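Local coordinates for protein beta-mannosidase (PDB 4CVU) that probably hydrolyses terminal beta-mannosidic bonds at the non-reducing ends of oligosaccharides, as a fungal glycoside hydrolase of family 2, at residues W38-E43 with Q85-T90; I154-V159 with V209-P214. All coordinates share one frame; numbering follows the deposited sequence.

From the N terminus, strand 38-41 comes first; after a run with the edge strand 48-51 and three short helices, the chain returns as strand 87-91, and contact 1 closes that loop by pairing the two strands. The second loop opens only later: strand 152-156 leads into helix 159-168 and a long irregular stretch, until residues 209-214 come back to the strand's end in contact 2. The loops thus follow in series, neither nesting nor crossing. Strands 87-91 and 152-156 are neighbours in one antiparallel sheet, so contact 1 joins two of its inner strands while contact 2 packs a loop on it. The N-linked sugar on Asn-86 touches both.

Contact 1 (W38-E43 with Q85-T90); sequences WTVTNE and QNWTYT. With NAG (2-acetamido-2-deoxy-beta-D-glucopyranose), chain C.
Val-40 lays its CG2 methyl over the centre of the Tyr-89 ring, a CH-pi contact with CG2 3.6 Å from the ring centroid. With CG1 swung opposite the backbone N (chi1 173°), that second branch reaches the indole of Trp-87, CG1 lying 3.7 Å from CE3. Trp-87 also takes Asn-42 CB over one face, toward the rim, while Trp-38 brings its ring edge up to Tyr-89 O. Helix 57-63 packs on Val-40 and Trp-87, so this side is tight and buried. Strands 38-41 and 87-91 are inner neighbours in the antiparallel sheet of the galactose-binding-like domain; between them, Thr-39 with Thr-90 and Thr-41 with Thr-88 are the hydrogen-bonded pairs. Beyond the strands, Gln-85 OE1 accepts from Asn-42 ND2 and from Glu-43 N, each 3.1 Å away, the backbone bond being straighter (163° against 136°); its NE2 goes to Trp-81 O. The Asn-42 amide also bonds Asn-46 and Ile-47. A leucine here in place of Gln-85 would probably leave Glu-43 N, one N-H of Asn-42 and Trp-81 O without this amide as partner. Glu-43 OE1 receives Asn-86 N at 2.9 Å on its anti side and forms a salt bridge with Arg-161. The face with the four threonines is looser and partly open to solvent. There one water joins Thr-41 OG1, Thr-90 OG1 and Thr-39 O, and another spans Thr-39 OG1 and Thr-90 O.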
loop_
_atom_site.group_PDB
_atom_site.type_symbol
_atom_site.label_atom_id
_atom_site.label_comp_id
_atom_site.label_asym_id
_atom_site.label_seq_id
_atom_site.Cartn_x
_atom_site.Cartn_y
_atom_site.Cartn_z
ATOM N N TRP A 38 -31.373 0.393 -0.835
ATOM C CA TRP A 38 -30.873 1.687 -1.328
ATOM C C TRP A 38 -29.890 1.593 -2.514
ATOM O O TRP A 38 -29.015 0.716 -2.556
ATOM C CB TRP A 38 -30.194 2.456 -0.165
ATOM C CG TRP A 38 -31.177 2.847 0.886
ATOM C CD1 TRP A 38 -31.469 2.161 2.017
ATOM C CD2 TRP A 38 -32.019 3.997 0.880
ATOM N NE1 TRP A 38 -32.431 2.807 2.715
ATOM C CE2 TRP A 38 -32.814 3.929 2.031
ATOM C CE3 TRP A 38 -32.187 5.077 0.002
ATOM C CZ2 TRP A 38 -33.759 4.914 2.359
ATOM C CZ3 TRP A 38 -33.135 6.046 0.312
ATOM C CH2 TRP A 38 -33.903 5.962 1.493
ATOM N N THR A 39 -30.010 2.539 -3.434
ATOM C CA THR A 39 -29.073 2.735 -4.519
ATOM C C THR A 39 -28.533 4.155 -4.467
ATOM O O THR A 39 -29.268 5.103 -4.192
ATOM C CB THR A 39 -29.729 2.490 -5.889
ATOM O OG1 THR A 39 -30.225 1.155 -5.934
ATOM C CG2 THR A 39 -28.731 2.649 -7.026
ATOM N N VAL A 40 -27.241 4.312 -4.730
ATOM C CA VAL A 40 -26.608 5.638 -4.715
ATOM C C VAL A 40 -26.163 6.016 -6.110
ATOM O O VAL A 40 -25.468 5.232 -6.765
ATOM C CB VAL A 40 -25.398 5.663 -3.787
ATOM C CG1 VAL A 40 -24.638 6.989 -3.903
ATOM C CG2 VAL A 40 -25.862 5.430 -2.340
ATOM N N THR A 41 -26.548 7.216 -6.544
ATOM C CA THR A 41 -26.185 7.726 -7.865
ATOM C C THR A 41 -25.529 9.093 -7.728
ATOM O O THR A 41 -25.873 9.854 -6.834
ATOM C CB THR A 41 -27.403 7.901 -8.797
ATOM O OG1 THR A 41 -28.435 8.606 -8.102
ATOM C CG2 THR A 41 -27.943 6.537 -9.265
ATOM N N ASN A 42 -24.615 9.397 -8.645
ATOM C CA ASN A 42 -23.926 10.667 -8.622
ATOM C C ASN A 42 -24.741 11.735 -9.330
ATOM O O ASN A 42 -25.917 11.530 -9.643
ATOM C CB ASN A 42 -22.522 10.509 -9.196
ATOM C CG ASN A 42 -22.502 10.343 -10.700
ATOM O OD1 ASN A 42 -23.312 9.610 -11.282
ATOM N ND2 ASN A 42 -21.508 10.975 -11.333
ATOM N N GLU A 43 -24.138 12.895 -9.556
ATOM C CA GLU A 43 -24.830 13.996 -10.208
ATOM C C GLU A 43 -24.926 13.851 -11.729
ATOM O O GLU A 43 -25.905 14.287 -12.330
ATOM C CB GLU A 43 -24.119 15.313 -9.864
ATOM C CG GLU A 43 -24.865 16.542 -10.327
ATOM C CD GLU A 43 -24.274 17.836 -9.782
ATOM O OE1 GLU A 43 -23.588 17.841 -8.721
ATOM O OE2 GLU A 43 -24.507 18.865 -10.425
ATOM N N GLN A 85 -19.627 17.219 -6.026
ATOM C CA GLN A 85 -20.919 16.935 -6.663
ATOM C C GLN A 85 -22.020 16.380 -5.748
ATOM O O GLN A 85 -21.765 15.992 -4.637
ATOM C CB GLN A 85 -20.735 16.009 -7.840
ATOM C CG GLN A 85 -20.421 14.598 -7.448
ATOM C CD GLN A 85 -20.168 13.723 -8.649
ATOM O OE1 GLN A 85 -21.086 13.332 -9.299
ATOM N NE2 GLN A 85 -18.918 13.417 -8.927
ATOM N N ASN A 86 -23.256 16.374 -6.230
ATOM C CA ASN A 86 -24.397 15.762 -5.537
ATOM C C ASN A 86 -24.421 14.241 -5.529
ATOM O O ASN A 86 -24.023 13.621 -6.466
ATOM C CB ASN A 86 -25.742 16.208 -6.117
ATOM C CG ASN A 86 -26.107 17.651 -5.792
ATOM O OD1 ASN A 86 -25.273 18.508 -5.769
ATOM N ND2 ASN A 86 -27.374 17.897 -5.554
ATOM N N TRP A 87 -24.915 13.661 -4.461
ATOM C CA TRP A 87 -25.145 12.222 -4.376
ATOM C C TRP A 87 -26.561 11.978 -3.921
ATOM O O TRP A 87 -27.006 12.545 -2.957
ATOM C CB TRP A 87 -24.137 11.555 -3.396
ATOM C CG TRP A 87 -22.776 11.680 -3.939
ATOM C CD1 TRP A 87 -21.926 12.738 -3.756
ATOM C CD2 TRP A 87 -22.144 10.798 -4.863
ATOM N NE1 TRP A 87 -20.785 12.547 -4.484
ATOM C CE2 TRP A 87 -20.892 11.362 -5.178
ATOM C CE3 TRP A 87 -22.508 9.575 -5.444
ATOM C CZ2 TRP A 87 -19.979 10.743 -6.050
ATOM C CZ3 TRP A 87 -21.608 8.945 -6.288
ATOM C CH2 TRP A 87 -20.349 9.532 -6.585
ATOM N N THR A 88 -27.261 11.086 -4.594
ATOM C CA THR A 88 -28.635 10.832 -4.258
ATOM C C THR A 88 -28.803 9.403 -3.789
ATOM O O THR A 88 -28.387 8.448 -4.497
ATOM C CB THR A 88 -29.571 11.156 -5.458
ATOM O OG1 THR A 88 -29.516 12.563 -5.735
ATOM C CG2 THR A 88 -30.999 10.739 -5.180
ATOM N N TYR A 89 -29.410 9.271 -2.608
ATOM C CA TYR A 89 -29.802 7.972 -2.021
ATOM C C TYR A 89 -31.261 7.682 -2.393
ATOM O O TYR A 89 -32.162 8.431 -2.014
ATOM C CB TYR A 89 -29.632 8.015 -0.495
ATOM C CG TYR A 89 -28.190 7.772 -0.046
ATOM C CD1 TYR A 89 -27.201 8.725 -0.258
ATOM C CD2 TYR A 89 -27.835 6.587 0.587
ATOM C CE1 TYR A 89 -25.893 8.488 0.126
ATOM C CE2 TYR A 89 -26.549 6.354 1.000
ATOM C CZ TYR A 89 -25.564 7.294 0.766
ATOM O OH TYR A 89 -24.250 7.013 1.162
ATOM N N THR A 90 -31.503 6.601 -3.132
ATOM C CA THR A 90 -32.857 6.277 -3.609
ATOM C C THR A 90 -33.248 4.883 -3.175
ATOM O O THR A 90 -32.494 3.942 -3.409
ATOM C CB THR A 90 -32.901 6.323 -5.144
ATOM O OG1 THR A 90 -32.504 7.628 -5.562
ATOM C CG2 THR A 90 -34.309 6.002 -5.679
HETATM C C1 NAG C . -27.907 19.162 -5.255
HETATM C C2 NAG C . -29.067 19.422 -6.249
HETATM C C3 NAG C . -29.800 20.706 -5.888
HETATM C C4 NAG C . -30.172 20.762 -4.408
HETATM C C5 NAG C . -28.978 20.366 -3.502
HETATM C C6 NAG C . -29.384 20.231 -2.017
HETATM C C7 NAG C . -28.728 18.501 -8.467
HETATM C C8 NAG C . -28.198 18.652 -9.863
HETATM N N2 NAG C . -28.577 19.516 -7.621
HETATM O O3 NAG C . -30.964 20.793 -6.695
HETATM O O4 NAG C . -30.569 22.092 -4.108
HETATM O O5 NAG C . -28.400 19.144 -3.929
HETATM O O6 NAG C . -30.179 19.080 -1.786
HETATM O O7 NAG C . -29.269 17.465 -8.146
HETATM O O HOH W 1 -29.950 6.775 -6.594
HETATM O O HOH W 2 -32.756 1.579 -4.726
HETATM O O HOH W 3 -27.131 13.142 -7.200
#

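Contact 2 (I154-V159 with V209-P214); sequences INFGSV and VGPWQP. With NAG (2-acetamido-2-deoxy-beta-D-glucopyranose), chain C.
In the galactose-binding-like beta domain, strand 152-156 ends at Phe-156, whose ring packs against the loop that leads into strand 215-221. Gly-210 CA sits over one face of that ring, offset toward the rim and 3.6 Å from its centroid, a CH-pi contact 15° off the ring normal. The ring's far end continues onto Pro-211, the centre of an inverse gamma turn; Phe-156 CZ lies 3.8 Å from Pro-211 CD, with the two side chains at about a right angle. Gly-210 adopts a backbone shape (phi 150°) in which any beta carbon would jam against the preceding carbonyl oxygen and collide with Pro-211 CD. Nearer the strand, Val-209 splits its branches: CG2 rests 3.8 Å from Phe-156 CB, and CG1 faces Gly-157 O and Val-159 CG2. No hydrogen bond crosses between the segments; this is buried apolar packing, and backbone bonds from Phe-156 to Trp-87 and from Val-209 to Ala-57 anchor the two sides separately. Ser-158 takes the N-cap position of helix 159-168, with OG bonded to Ala-83 O. The sugar on Asn-86 lies along the strand's other side. Gly-157 CA approaches its O5 to 3.2 Å, where a side chain would be crowded by that oxygen. Asn-155 grips the sugar twice: ND2 donates to O7 at 2.8 Å, nearly straight at 168°, and the backbone O accepts from O6 at 2.9 Å.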
loop_
_atom_site.group_PDB
_atom_site.type_symbol
_atom_site.label_atom_id
_atom_site.label_comp_id
_atom_site.label_asym_id
_atom_site.label_seq_id
_atom_site.Cartn_x
_atom_site.Cartn_y
_atom_site.Cartn_z
ATOM N N ILE A 154 -33.314 10.940 -1.457
ATOM C CA ILE A 154 -32.673 12.020 -0.726
ATOM C C ILE A 154 -31.467 12.524 -1.516
ATOM O O ILE A 154 -30.400 11.874 -1.572
ATOM C CB ILE A 154 -32.238 11.571 0.689
ATOM C CG1 ILE A 154 -33.329 10.729 1.349
ATOM C CG2 ILE A 154 -31.920 12.785 1.553
ATOM C CD1 ILE A 154 -32.915 10.119 2.663
ATOM N N ASN A 155 -31.624 13.671 -2.143
ATOM C CA ASN A 155 -30.579 14.221 -2.999
ATOM C C ASN A 155 -29.693 15.146 -2.176
ATOM O O ASN A 155 -30.135 16.210 -1.792
ATOM C CB ASN A 155 -31.228 14.942 -4.185
ATOM C CG ASN A 155 -30.218 15.516 -5.158
ATOM O OD1 ASN A 155 -29.022 15.439 -4.951
ATOM N ND2 ASN A 155 -30.718 16.101 -6.241
ATOM N N PHE A 156 -28.461 14.704 -1.890
ATOM C CA PHE A 156 -27.505 15.437 -1.047
ATOM C C PHE A 156 -26.615 16.368 -1.865
ATOM O O PHE A 156 -26.014 15.948 -2.851
ATOM C CB PHE A 156 -26.618 14.479 -0.241
ATOM C CG PHE A 156 -27.346 13.666 0.792
ATOM C CD1 PHE A 156 -27.538 14.152 2.081
ATOM C CD2 PHE A 156 -27.838 12.400 0.488
ATOM C CE1 PHE A 156 -28.215 13.399 3.034
ATOM C CE2 PHE A 156 -28.509 11.652 1.435
ATOM C CZ PHE A 156 -28.698 12.144 2.707
ATOM N N GLY A 157 -26.541 17.643 -1.471
ATOM C CA GLY A 157 -25.740 18.624 -2.205
ATOM C C GLY A 157 -24.244 18.463 -2.056
ATOM O O GLY A 157 -23.753 17.781 -1.154
ATOM N N SER A 158 -23.513 19.078 -2.978
ATOM C CA SER A 158 -22.106 19.368 -2.807
ATOM C C SER A 158 -22.042 20.544 -1.829
ATOM O O SER A 158 -22.579 21.596 -2.121
ATOM C CB SER A 158 -21.481 19.759 -4.129
ATOM O OG SER A 158 -20.152 20.190 -3.960
ATOM N N VAL A 159 -21.417 20.339 -0.655
ATOM C CA VAL A 159 -21.434 21.357 0.381
ATOM C C VAL A 159 -20.545 22.578 0.064
ATOM O O VAL A 159 -20.966 23.724 0.298
ATOM C CB VAL A 159 -21.171 20.777 1.779
ATOM C CG1 VAL A 159 -21.203 21.850 2.860
ATOM C CG2 VAL A 159 -22.205 19.720 2.130
ATOM N N VAL A 209 -21.247 13.134 2.667
ATOM C CA VAL A 209 -22.687 13.414 2.706
ATOM C C VAL A 209 -23.428 12.103 2.695
ATOM O O VAL A 209 -22.924 11.109 2.154
ATOM C CB VAL A 209 -23.208 14.282 1.547
ATOM C CG1 VAL A 209 -22.555 15.665 1.581
ATOM C CG2 VAL A 209 -22.967 13.630 0.194
ATOM N N GLY A 210 -24.608 12.118 3.302
ATOM C CA GLY A 210 -25.465 10.936 3.328
ATOM C C GLY A 210 -26.327 10.865 4.578
ATOM O O GLY A 210 -26.238 11.748 5.459
ATOM N N PRO A 211 -27.152 9.812 4.667
ATOM C CA PRO A 211 -27.963 9.576 5.826
ATOM C C PRO A 211 -27.051 9.053 6.925
ATOM O O PRO A 211 -26.862 7.847 7.079
ATOM C CB PRO A 211 -28.969 8.521 5.334
ATOM C CG PRO A 211 -28.225 7.737 4.335
ATOM C CD PRO A 211 -27.283 8.717 3.682
ATOM N N TRP A 212 -26.466 9.966 7.677
ATOM C CA TRP A 212 -25.402 9.633 8.590
ATOM C C TRP A 212 -25.837 9.073 9.925
ATOM O O TRP A 212 -25.029 8.605 10.687
ATOM C CB TRP A 212 -24.505 10.846 8.784
ATOM C CG TRP A 212 -24.926 11.771 9.788
ATOM C CD1 TRP A 212 -25.892 12.715 9.684
ATOM C CD2 TRP A 212 -24.368 11.915 11.087
ATOM N NE1 TRP A 212 -25.974 13.433 10.846
ATOM C CE2 TRP A 212 -25.031 12.965 11.715
ATOM C CE3 TRP A 212 -23.355 11.259 11.777
ATOM C CZ2 TRP A 212 -24.749 13.345 13.004
ATOM C CZ3 TRP A 212 -23.049 11.674 13.043
ATOM C CH2 TRP A 212 -23.765 12.679 13.656
ATOM N N GLN A 213 -27.119 9.146 10.210
ATOM C CA GLN A 213 -27.679 8.573 11.418
ATOM C C GLN A 213 -28.970 7.827 11.068
ATOM O O GLN A 213 -29.461 7.915 9.974
ATOM C CB GLN A 213 -27.941 9.632 12.463
ATOM C CG GLN A 213 -26.705 10.199 13.116
ATOM C CD GLN A 213 -26.070 9.274 14.133
ATOM O OE1 GLN A 213 -26.588 9.061 15.210
ATOM N NE2 GLN A 213 -24.913 8.750 13.801
ATOM N N PRO A 214 -29.475 7.038 12.057
ATOM C CA PRO A 214 -30.673 6.259 11.704
ATOM C C PRO A 214 -31.920 7.034 11.366
ATOM O O PRO A 214 -32.051 8.204 11.645
ATOM C CB PRO A 214 -30.968 5.467 12.976
ATOM C CG PRO A 214 -29.660 5.265 13.594
ATOM C CD PRO A 214 -29.028 6.605 13.435
HETATM C C1 NAG C . -27.907 19.162 -5.255
HETATM C C2 NAG C . -29.067 19.422 -6.249
HETATM C C3 NAG C . -29.800 20.706 -5.888
HETATM C C4 NAG C . -30.172 20.762 -4.408
HETATM C C5 NAG C . -28.978 20.366 -3.502
HETATM C C6 NAG C . -29.384 20.231 -2.017
HETATM C C7 NAG C . -28.728 18.501 -8.467
HETATM C C8 NAG C . -28.198 18.652 -9.863
HETATM N N2 NAG C . -28.577 19.516 -7.621
HETATM O O3 NAG C . -30.964 20.793 -6.695
HETATM O O4 NAG C . -30.569 22.092 -4.108
HETATM O O5 NAG C . -28.400 19.144 -3.929
HETATM O O6 NAG C . -30.179 19.080 -1.786
HETATM O O7 NAG C . -29.269 17.465 -8.146
#